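Local coordinates for membrane lipoprotein family protein (Aeropyrum pernix, PDB 4PEV) that binds adenosine and probably serves as the solute-binding lipoprotein of an ABC transporter at the cell membrane, at residues Lys310-Glu314 with Gly315-Gly319. Numbering follows the deposited sequence.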
ATOM      1  N   LYS C 310      10.334  -0.789  19.430  1.00 32.13           N
ATOM      2  CA  LYS C 310      11.729  -0.819  19.880  1.00 34.43           C
ATOM      3  C   LYS C 310      12.060   0.466  20.636  1.00 34.17           C
ATOM      4  O   LYS C 310      12.519   0.421  21.772  1.00 34.69           O
ATOM      5  CB  LYS C 310      12.679  -0.992  18.703  1.00 37.01           C
ATOM      6  CG  LYS C 310      14.033  -1.514  19.108  1.00 41.67           C
ATOM      7  CD  LYS C 310      14.995  -1.523  17.939  1.00 47.00           C
ATOM      8  CE  LYS C 310      16.232  -2.347  18.269  1.00 51.31           C
ATOM      9  NZ  LYS C 310      17.376  -1.914  17.424  1.00 54.31           N
ATOM     10  N   ASP C 311      11.785   1.610  20.016  1.00 34.42           N
ATOM     11  CA  ASP C 311      11.944   2.908  20.676  1.00 34.43           C
ATOM     12  C   ASP C 311      11.426   2.843  22.118  1.00 33.67           C
ATOM     13  O   ASP C 311      12.138   3.214  23.042  1.00 34.92           O
ATOM     14  CB  ASP C 311      11.232   4.032  19.896  1.00 35.14           C
ATOM     15  CG  ASP C 311      12.041   4.540  18.678  1.00 37.25           C
ATOM     16  OD1 ASP C 311      13.037   3.905  18.270  1.00 39.02           O
ATOM     17  OD2 ASP C 311      11.673   5.598  18.119  1.00 39.78           O
ATOM     18  N   VAL C 312      10.213   2.340  22.326  1.00 32.16           N
ATOM     19  CA  VAL C 312       9.675   2.260  23.690  1.00 32.10           C
ATOM     20  C   VAL C 312      10.497   1.322  24.559  1.00 33.13           C
ATOM     21  O   VAL C 312      10.782   1.644  25.704  1.00 33.07           O
ATOM     22  CB  VAL C 312       8.204   1.817  23.729  1.00 31.52           C
ATOM     23  CG1 VAL C 312       7.751   1.556  25.164  1.00 31.34           C
ATOM     24  CG2 VAL C 312       7.327   2.878  23.082  1.00 31.47           C
ATOM     25  N   VAL C 313      10.885   0.175  24.009  1.00 34.42           N
ATOM     26  CA  VAL C 313      11.636  -0.826  24.770  1.00 35.38           C
ATOM     27  C   VAL C 313      12.964  -0.267  25.292  1.00 37.92           C
ATOM     28  O   VAL C 313      13.433  -0.654  26.368  1.00 36.74           O
ATOM     29  CB  VAL C 313      11.843  -2.121  23.938  1.00 34.66           C
ATOM     30  CG1 VAL C 313      12.956  -2.998  24.510  1.00 34.12           C
ATOM     31  CG2 VAL C 313      10.546  -2.917  23.874  1.00 33.49           C
ATOM     32  N   GLU C 314      13.548   0.658  24.533  1.00 42.45           N
ATOM     33  CA  GLU C 314      14.832   1.269  24.877  1.00 44.56           C
ATOM     34  C   GLU C 314      14.684   2.712  25.400  1.00 43.58           C
ATOM     35  O   GLU C 314      15.620   3.492  25.331  1.00 42.76           O
ATOM     36  CB  GLU C 314      15.732   1.206  23.649  1.00 45.70           C
ATOM     37  CG  GLU C 314      15.744  -0.189  23.054  1.00 50.26           C
ATOM     38  CD  GLU C 314      16.888  -0.435  22.095  1.00 58.68           C
ATOM     39  OE1 GLU C 314      17.583  -1.461  22.263  1.00 66.68           O
ATOM     40  OE2 GLU C 314      17.089   0.379  21.164  1.00 68.13           O
ATOM     41  N   GLY C 315      13.503   3.051  25.921  1.00 43.84           N
ATOM     42  CA  GLY C 315      13.200   4.392  26.438  1.00 44.67           C
ATOM     43  C   GLY C 315      13.580   5.588  25.573  1.00 44.99           C
ATOM     44  O   GLY C 315      13.809   6.669  26.103  1.00 43.35           O
ATOM     45  N   ARG C 316      13.661   5.408  24.254  1.00 47.72           N
ATOM     46  CA  ARG C 316      13.937   6.525  23.333  1.00 49.64           C
ATOM     47  C   ARG C 316      12.732   6.836  22.430  1.00 46.81           C
ATOM     48  O   ARG C 316      12.891   7.188  21.255  1.00 46.17           O
ATOM     49  CB  ARG C 316      15.227   6.307  22.509  1.00 54.69           C
ATOM     50  CG  ARG C 316      15.571   4.875  22.128  1.00 60.43           C
ATOM     51  CD  ARG C 316      16.828   4.807  21.252  1.00 65.18           C
ATOM     52  NE  ARG C 316      16.492   4.630  19.836  1.00 69.46           N
ATOM     53  CZ  ARG C 316      16.169   3.467  19.254  1.00 71.62           C
ATOM     54  NH1 ARG C 316      16.125   2.329  19.944  1.00 68.26           N
ATOM     55  NH2 ARG C 316      15.875   3.442  17.959  1.00 73.26           N
ATOM     56  N   PHE C 317      11.534   6.720  23.002  1.00 42.81           N
ATOM     57  CA  PHE C 317      10.316   7.177  22.345  1.00 40.94           C
ATOM     58  C   PHE C 317      10.272   8.683  22.383  1.00 41.00           C
ATOM     59  O   PHE C 317      10.698   9.281  23.358  1.00 41.43           O
ATOM     60  CB  PHE C 317       9.094   6.640  23.078  1.00 40.80           C
ATOM     61  CG  PHE C 317       7.784   7.103  22.508  1.00 39.43           C
ATOM     62  CD1 PHE C 317       7.189   8.277  22.959  1.00 41.06           C
ATOM     63  CD2 PHE C 317       7.134   6.359  21.534  1.00 38.80           C
ATOM     64  CE1 PHE C 317       5.971   8.704  22.439  1.00 41.04           C
ATOM     65  CE2 PHE C 317       5.919   6.772  21.015  1.00 38.15           C
ATOM     66  CZ  PHE C 317       5.336   7.946  21.466  1.00 39.84           C
ATOM     67  N   ARG C 318       9.740   9.297  21.334  1.00 42.74           N
ATOM     68  CA  ARG C 318       9.488  10.734  21.344  1.00 44.34           C
ATOM     69  C   ARG C 318       8.429  11.118  20.304  1.00 40.78           C
ATOM     70  O   ARG C 318       8.404  10.565  19.215  1.00 38.73           O
ATOM     71  CB  ARG C 318      10.794  11.522  21.145  1.00 48.69           C
ATOM     72  CG  ARG C 318      11.512  11.240  19.834  1.00 56.09           C
ATOM     73  CD  ARG C 318      13.018  11.477  19.923  1.00 64.13           C
ATOM     74  NE  ARG C 318      13.743  10.945  18.755  1.00 75.50           N
ATOM     75  CZ  ARG C 318      13.989   9.646  18.501  1.00 79.85           C
ATOM     76  NH1 ARG C 318      13.571   8.681  19.324  1.00 79.90           N
ATOM     77  NH2 ARG C 318      14.658   9.301  17.401  1.00 78.67           N
ATOM     78  N   GLY C 319       7.561  12.067  20.661  1.00 38.72           N
ATOM     79  CA  GLY C 319       6.456  12.487  19.807  1.00 37.83           C
ATOM     80  C   GLY C 319       6.875  13.093  18.478  1.00 37.73           C
ATOM     81  O   GLY C 319       8.008  13.519  18.326  1.00 36.98           O
TER
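Asp-311 and Glu-314 share the guanidinium of Arg-316, each through a different nitrogen. Asp-311 comes over one face of the group: OD1 lies 2.9 Å from NH2 of Arg-316 but well out of the guanidinium plane, so this salt bridge rests on charge without an N-H aimed at the oxygen. The carboxylate plane is turned 70° against that of the guanidinium. Glu-314 arrives at the edge instead, its OE2 near the guanidinium plane and paired with NH1 of Arg-316, the two side chains running alongside each other in the same direction. A bend at chi3 (-101°) folds the arginine back over the last helical turn to meet both acids. The second carboxylate oxygen of Asp-311, OD2, stands a long 3.8 Å from NH1 of Arg-318, which carries the salt-bridge network two residues further along the loop. With an alanine here in place of Asp-311, Arg-316 would probably keep only the Glu-314 half of its grip within this turn and be less fixed in its rotation, and Arg-318 would lose this acidic partner. Beneath these charges the chain closes helix 301-313 with a Schellman motif. Arg-316 N donates to Asp-311 O at 2.9 Å, and Gly-315 N to Val-312 O at 3.1 Å, the latter donor standing above the carbonyl plane. Gly-315 is the C-prime residue, and its positive phi (47°) suits glycine. The reversal sends Phe-317 back along the helix, where its CD2 meets CG2 of Val-312 at 3.8 Å, the two side chains lying side by side. Both also touch Leu-114 and Lys-137, on strands 114-118 and 137-141, so the apolar side of the turn rests on the parallel sheet that the chain joins next, as edge strand 320-324.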